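PDB 5OD4: secreted in xylem 3 from Fusarium oxysporum, which probably suppresses plant immunity as a secreted fungal effector, also known as Avr2, built as a small beta-sandwich. Local coordinates for residues R10-T15 and Y122-E127; T61-A66 and I79-I84. All coordinates share one frame; numbering follows the deposited sequence.

Contact 1 of 2, residues R10-T15 and Y122-E127; sequences RRTSST and YLTISE. With EDO (1,2-ethanediol), chain F.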
loop_
_atom_site.group_PDB
_atom_site.type_symbol
_atom_site.label_atom_id
_atom_site.label_comp_id
_atom_site.label_asym_id
_atom_site.label_seq_id
_atom_site.Cartn_x
_atom_site.Cartn_y
_atom_site.Cartn_z
ATOM N N ARG A 10 2.034 -10.319 13.529
ATOM C CA ARG A 10 3.149 -9.673 14.185
ATOM C C ARG A 10 2.863 -8.188 14.381
ATOM O O ARG A 10 2.086 -7.585 13.646
ATOM C CB ARG A 10 4.418 -9.812 13.376
ATOM C CG ARG A 10 5.023 -11.204 13.368
ATOM C CD ARG A 10 6.382 -11.182 12.706
ATOM N NE ARG A 10 6.969 -12.505 12.516
ATOM C CZ ARG A 10 7.983 -12.730 11.694
ATOM N NH1 ARG A 10 8.525 -11.748 10.995
ATOM N NH2 ARG A 10 8.470 -13.966 11.582
ATOM N N ARG A 11 3.547 -7.615 15.366
ATOM C CA ARG A 11 3.569 -6.188 15.639
ATOM C C ARG A 11 4.506 -5.440 14.722
ATOM O O ARG A 11 5.521 -5.982 14.316
ATOM C CB ARG A 11 4.046 -5.941 17.109
ATOM C CG ARG A 11 3.030 -6.408 18.139
ATOM C CD ARG A 11 3.347 -5.869 19.513
ATOM N NE ARG A 11 3.880 -4.528 19.422
ATOM C CZ ARG A 11 4.843 -3.998 20.165
ATOM N NH1 ARG A 11 5.375 -4.626 21.222
ATOM N NH2 ARG A 11 5.233 -2.782 19.846
ATOM N N THR A 12 4.200 -4.185 14.459
ATOM C CA THR A 12 5.068 -3.329 13.698
ATOM C C THR A 12 6.125 -2.626 14.539
ATOM O O THR A 12 5.960 -2.418 15.747
ATOM C CB THR A 12 4.245 -2.327 12.888
ATOM O OG1 THR A 12 3.431 -1.628 13.793
ATOM C CG2 THR A 12 3.372 -3.005 11.819
ATOM N N SER A 13 7.200 -2.236 13.904
ATOM C CA SER A 13 8.321 -1.554 14.534
ATOM C C SER A 13 8.249 -0.051 14.377
ATOM O O SER A 13 7.387 0.492 13.675
ATOM C CB SER A 13 9.602 -2.015 13.876
ATOM O OG SER A 13 9.759 -1.367 12.636
ATOM N N SER A 14 9.216 0.633 14.972
ATOM C CA SER A 14 9.275 2.082 14.935
ATOM C C SER A 14 9.522 2.642 13.549
ATOM O O SER A 14 9.262 3.813 13.327
ATOM C CB SER A 14 10.374 2.598 15.859
ATOM O OG SER A 14 11.657 2.127 15.420
ATOM N N THR A 15 10.084 1.853 12.631
ATOM C CA THR A 15 10.314 2.349 11.279
ATOM C C THR A 15 9.283 1.811 10.285
ATOM O O THR A 15 9.431 1.990 9.069
ATOM C CB THR A 15 11.714 2.030 10.812
ATOM O OG1 THR A 15 11.852 0.615 10.836
ATOM C CG2 THR A 15 12.786 2.719 11.627
ATOM N N TYR A 122 -5.905 -1.220 4.230
ATOM C CA TYR A 122 -4.894 -1.001 5.276
ATOM C C TYR A 122 -3.545 -1.378 4.717
ATOM O O TYR A 122 -3.307 -2.553 4.415
ATOM C CB TYR A 122 -5.222 -1.846 6.526
ATOM C CG TYR A 122 -6.526 -1.434 7.166
ATOM C CD1 TYR A 122 -7.770 -1.851 6.651
ATOM C CD2 TYR A 122 -6.518 -0.600 8.257
ATOM C CE1 TYR A 122 -8.959 -1.463 7.235
ATOM C CE2 TYR A 122 -7.727 -0.164 8.852
ATOM C CZ TYR A 122 -8.919 -0.599 8.306
ATOM O OH TYR A 122 -10.112 -0.210 8.882
ATOM N N LEU A 123 -2.659 -0.398 4.583
ATOM C CA LEU A 123 -1.329 -0.580 4.038
ATOM C C LEU A 123 -0.314 -0.614 5.181
ATOM O O LEU A 123 -0.335 0.251 6.058
ATOM C CB LEU A 123 -0.995 0.610 3.123
ATOM C CG LEU A 123 0.424 0.743 2.607
ATOM C CD1 LEU A 123 0.789 -0.426 1.706
ATOM C CD2 LEU A 123 0.608 2.071 1.889
ATOM N N THR A 124 0.597 -1.582 5.109
ATOM C CA THR A 124 1.750 -1.641 6.029
ATOM C C THR A 124 2.997 -1.789 5.191
ATOM O O THR A 124 3.046 -2.623 4.278
ATOM C CB THR A 124 1.637 -2.801 7.010
ATOM O OG1 THR A 124 0.423 -2.725 7.749
ATOM C CG2 THR A 124 2.797 -2.813 7.998
ATOM N N ILE A 125 4.018 -1.009 5.522
ATOM C CA ILE A 125 5.369 -1.102 4.919
ATOM C C ILE A 125 6.326 -1.325 6.075
ATOM O O ILE A 125 6.337 -0.535 7.042
ATOM C CB ILE A 125 5.745 0.187 4.185
ATOM C CG1 ILE A 125 4.731 0.518 3.067
ATOM C CG2 ILE A 125 7.141 0.093 3.612
ATOM C CD1 ILE A 125 4.907 1.891 2.446
ATOM N N SER A 126 7.161 -2.368 5.992
ATOM C CA SER A 126 8.118 -2.647 7.080
ATOM C C SER A 126 9.371 -3.280 6.547
ATOM O O SER A 126 9.313 -4.156 5.718
ATOM C CB SER A 126 7.478 -3.585 8.090
ATOM O OG SER A 126 8.322 -3.756 9.196
ATOM N N GLU A 127 10.504 -2.882 7.102
ATOM C CA GLU A 127 11.751 -3.588 6.851
ATOM C C GLU A 127 11.672 -4.995 7.351
ATOM O O GLU A 127 11.122 -5.218 8.414
ATOM C CB GLU A 127 12.937 -2.832 7.479
ATOM C CG GLU A 127 14.267 -3.486 7.191
ATOM C CD GLU A 127 15.486 -2.777 7.781
ATOM O OE1 GLU A 127 15.294 -1.659 8.367
ATOM O OE2 GLU A 127 16.594 -3.331 7.667
HETATM C C1 EDO F . 17.308 -3.884 11.188
HETATM O O1 EDO F . 16.097 -4.398 11.798
HETATM C C2 EDO F . 17.363 -2.353 11.269
HETATM O O2 EDO F . 16.080 -1.775 11.072
HETATM O O HOH W 1 7.824 -4.265 11.745
#

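Contact 2 of 2, residues T61-A66 and I79-I84; sequences TVIDVA and IEVRRI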
loop_
_atom_site.group_PDB
_atom_site.type_symbol
_atom_site.label_atom_id
_atom_site.label_comp_id
_atom_site.label_asym_id
_atom_site.label_seq_id
_atom_site.Cartn_x
_atom_site.Cartn_y
_atom_site.Cartn_z
ATOM N N THR A 61 -7.065 1.047 -8.487
ATOM C CA THR A 61 -6.338 1.627 -7.348
ATOM C C THR A 61 -4.892 1.117 -7.438
ATOM O O THR A 61 -4.673 -0.065 -7.687
ATOM C CB THR A 61 -6.988 1.205 -6.043
ATOM O OG1 THR A 61 -8.351 1.648 -6.011
ATOM C CG2 THR A 61 -6.240 1.737 -4.827
ATOM N N VAL A 62 -3.944 2.020 -7.207
ATOM C CA VAL A 62 -2.516 1.732 -7.320
ATOM C C VAL A 62 -1.791 2.222 -6.089
ATOM O O VAL A 62 -2.044 3.354 -5.632
ATOM C CB VAL A 62 -1.911 2.405 -8.574
ATOM C CG1 VAL A 62 -0.473 1.960 -8.767
ATOM C CG2 VAL A 62 -2.739 2.095 -9.832
ATOM N N ILE A 63 -0.853 1.412 -5.605
ATOM C CA ILE A 63 0.088 1.841 -4.580
ATOM C C ILE A 63 1.487 1.615 -5.115
ATOM O O ILE A 63 1.818 0.506 -5.503
ATOM C CB ILE A 63 -0.103 1.078 -3.273
ATOM C CG1 ILE A 63 -1.531 1.257 -2.756
ATOM C CG2 ILE A 63 0.938 1.538 -2.218
ATOM C CD1 ILE A 63 -1.840 0.598 -1.439
ATOM N N ASP A 64 2.311 2.663 -5.086
ATOM C CA ASP A 64 3.750 2.564 -5.391
ATOM C C ASP A 64 4.541 2.884 -4.140
ATOM O O ASP A 64 4.212 3.823 -3.419
ATOM C CB ASP A 64 4.146 3.562 -6.484
ATOM C CG ASP A 64 3.543 3.319 -7.823
ATOM O OD1 ASP A 64 3.407 2.155 -8.259
ATOM O OD2 ASP A 64 3.242 4.350 -8.529
ATOM N N VAL A 65 5.660 2.139 -3.942
ATOM C CA VAL A 65 6.575 2.371 -2.821
ATOM C C VAL A 65 7.976 2.413 -3.400
ATOM O O VAL A 65 8.367 1.516 -4.141
ATOM C CB VAL A 65 6.445 1.255 -1.785
ATOM C CG1 VAL A 65 7.474 1.456 -0.666
ATOM C CG2 VAL A 65 5.036 1.195 -1.222
ATOM N N ALA A 66 8.774 3.456 -3.047
ATOM C CA ALA A 66 10.098 3.571 -3.624
ATOM C C ALA A 66 11.036 4.233 -2.657
ATOM O O ALA A 66 10.623 5.052 -1.817
ATOM C CB ALA A 66 10.060 4.368 -4.921
ATOM N N ILE A 79 5.616 -5.181 1.950
ATOM C CA ILE A 79 4.539 -4.240 1.698
ATOM C C ILE A 79 3.250 -5.051 1.627
ATOM O O ILE A 79 3.158 -5.998 0.855
ATOM C CB ILE A 79 4.763 -3.497 0.373
ATOM C CG1 ILE A 79 6.080 -2.740 0.371
ATOM C CG2 ILE A 79 3.609 -2.556 0.090
ATOM C CD1 ILE A 79 6.617 -2.456 -0.999
ATOM N N GLU A 80 2.272 -4.717 2.482
ATOM C CA GLU A 80 1.042 -5.504 2.569
ATOM C C GLU A 80 -0.159 -4.620 2.541
ATOM O O GLU A 80 -0.188 -3.577 3.203
ATOM C CB GLU A 80 1.043 -6.355 3.854
ATOM C CG GLU A 80 2.192 -7.305 3.962
ATOM C CD GLU A 80 2.215 -8.190 5.193
ATOM O OE1 GLU A 80 1.409 -8.007 6.130
ATOM O OE2 GLU A 80 3.064 -9.127 5.187
ATOM N N VAL A 81 -1.200 -5.096 1.859
ATOM C CA VAL A 81 -2.516 -4.477 1.885
ATOM C C VAL A 81 -3.529 -5.497 2.374
ATOM O O VAL A 81 -3.653 -6.588 1.782
ATOM C CB VAL A 81 -2.938 -3.939 0.509
ATOM C CG1 VAL A 81 -4.342 -3.369 0.571
ATOM C CG2 VAL A 81 -1.938 -2.914 0.011
ATOM N N ARG A 82 -4.268 -5.136 3.417
ATOM C CA ARG A 82 -5.453 -5.875 3.835
ATOM C C ARG A 82 -6.684 -5.070 3.450
ATOM O O ARG A 82 -6.644 -3.840 3.365
ATOM C CB ARG A 82 -5.451 -6.131 5.344
ATOM C CG ARG A 82 -4.232 -6.936 5.768
ATOM C CD ARG A 82 -4.218 -7.327 7.224
ATOM N NE ARG A 82 -5.186 -8.348 7.481
ATOM C CZ ARG A 82 -6.343 -8.235 8.137
ATOM N NH1 ARG A 82 -6.817 -7.113 8.609
ATOM N NH2 ARG A 82 -7.008 -9.326 8.264
ATOM N N ARG A 83 -7.785 -5.778 3.192
ATOM C CA ARG A 83 -9.065 -5.106 2.928
ATOM C C ARG A 83 -10.091 -5.582 3.946
ATOM O O ARG A 83 -10.166 -6.788 4.252
ATOM C CB ARG A 83 -9.529 -5.296 1.488
ATOM C CG ARG A 83 -9.916 -6.713 1.098
ATOM C CD ARG A 83 -10.401 -6.771 -0.343
ATOM N NE ARG A 83 -10.806 -8.115 -0.707
ATOM C CZ ARG A 83 -11.351 -8.460 -1.863
ATOM N NH1 ARG A 83 -11.653 -7.525 -2.755
ATOM N NH2 ARG A 83 -11.657 -9.722 -2.116
ATOM N N ILE A 84 -10.889 -4.642 4.452
ATOM C CA ILE A 84 -11.921 -4.968 5.427
ATOM C C ILE A 84 -13.247 -4.504 4.858
ATOM O O ILE A 84 -13.415 -3.307 4.553
ATOM C CB ILE A 84 -11.683 -4.365 6.791
ATOM C CG1 ILE A 84 -10.318 -4.778 7.327
ATOM C CG2 ILE A 84 -12.793 -4.809 7.774
ATOM C CD1 ILE A 84 -10.070 -4.377 8.763
#

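Contact 1 of 2, residues R10-T15 and Y122-E127
The irregular segment Arg10-Thr15 passes over one face of strand Tyr122-Glu127 without any direct hydrogen bond to it, coming nearest at Thr15 and Ser126, whose CA atoms are 6.9 Å apart. Apolar touch is confined to two methyls that meet tip to tip, Thr12 CG2 and Thr124 CG2 at 3.9 Å. In Thr124 the methyl lies anti to the backbone N (OG1 at chi1 -56°), which carries it up toward the loop; Phe7 packs against both threonines and Ser126. Farther along, a water bridges the segments: it lies 2.6 Å from Ser126 OG and accepts a weak bond from Ser13 N at 3.0 Å. Ser126 OG is also hydrogen-bonded to Ser16 OG, which in turn pairs with Ser13 N, giving the same two residues a second polar route. Ser13 OG turns back on its own chain and accepts from Thr15 N at 3.2 Å, a bent bond of 144° that holds the loop's turn. At the open end, extended Glu127 accepts through OE1 from O2 of an ethanediol, 2.8 Å away and probably left from crystallisation. The arrangement is an ST turn in the loop leading into edge strand 17-21, laid over the outer face of one sheet of the beta-sandwich.

Contact 2 of 2, residues T61-A66 and I79-I84
In Ile79, chi1 of -59° sets CG1 anti to the carbonyl carbon, and chi2 of 157° extends the chain so that CD1 reaches Val65. Ile63 uses the same first rotamer, with CG1 beside its backbone N, to send CD1 toward Val81. The two pairs therefore meet tip to tip in opposite senses, the long isoleucine arm coming once from each strand. Ile79 CD1 rests on the branched end of Val65, 3.8 Å from CB and 4.0 Å from both CG1 and CG2, so that it fits over the fork of the valine. Ile63 CD1 instead meets a single branch, Val81 CG2, at 3.8 Å. No hydrogen bond joins the segments: the backbones stand well apart, with CA atoms 8.3 Å apart for Val65 and Ile79 and 9.4 Å for Ile63 and Val81. All four side chains are buried. Trp113 touches Ile63 and Val81, while Ile125 and Leu123 of strand 119-127 pack on Val65 and Ile79 respectively. On the other face of its sheet, Asp64 is satisfied by a salt bridge to Arg49 and hydrogen bonds to Thr110 and Tyr51. Such aliphatic packing between strands of two antiparallel sheets is the hydrophobic core of a beta-sandwich.

Contacts 1 and 2 lie on opposite faces of the sheet that holds strands 119-127 and 77-85, with centres about 13 Å apart. These strands are antiparallel neighbours, joined by probable backbone hydrogen bonds: Tyr122 N to Arg82 O and Thr124 O to Glu80 N, both 2.9 Å. Contact 2 is set between the sheets, about 2 Å from the chain centre, whereas contact 1 is about 11 Å out and partly buried. Leu123 and Ile125 turn inward to the core of contact 2, while Thr124 faces the loop of contact 1. Along the chain, contact 2 is nested within the loop that contact 1 closes. The ethanediol belongs to contact 1's periphery.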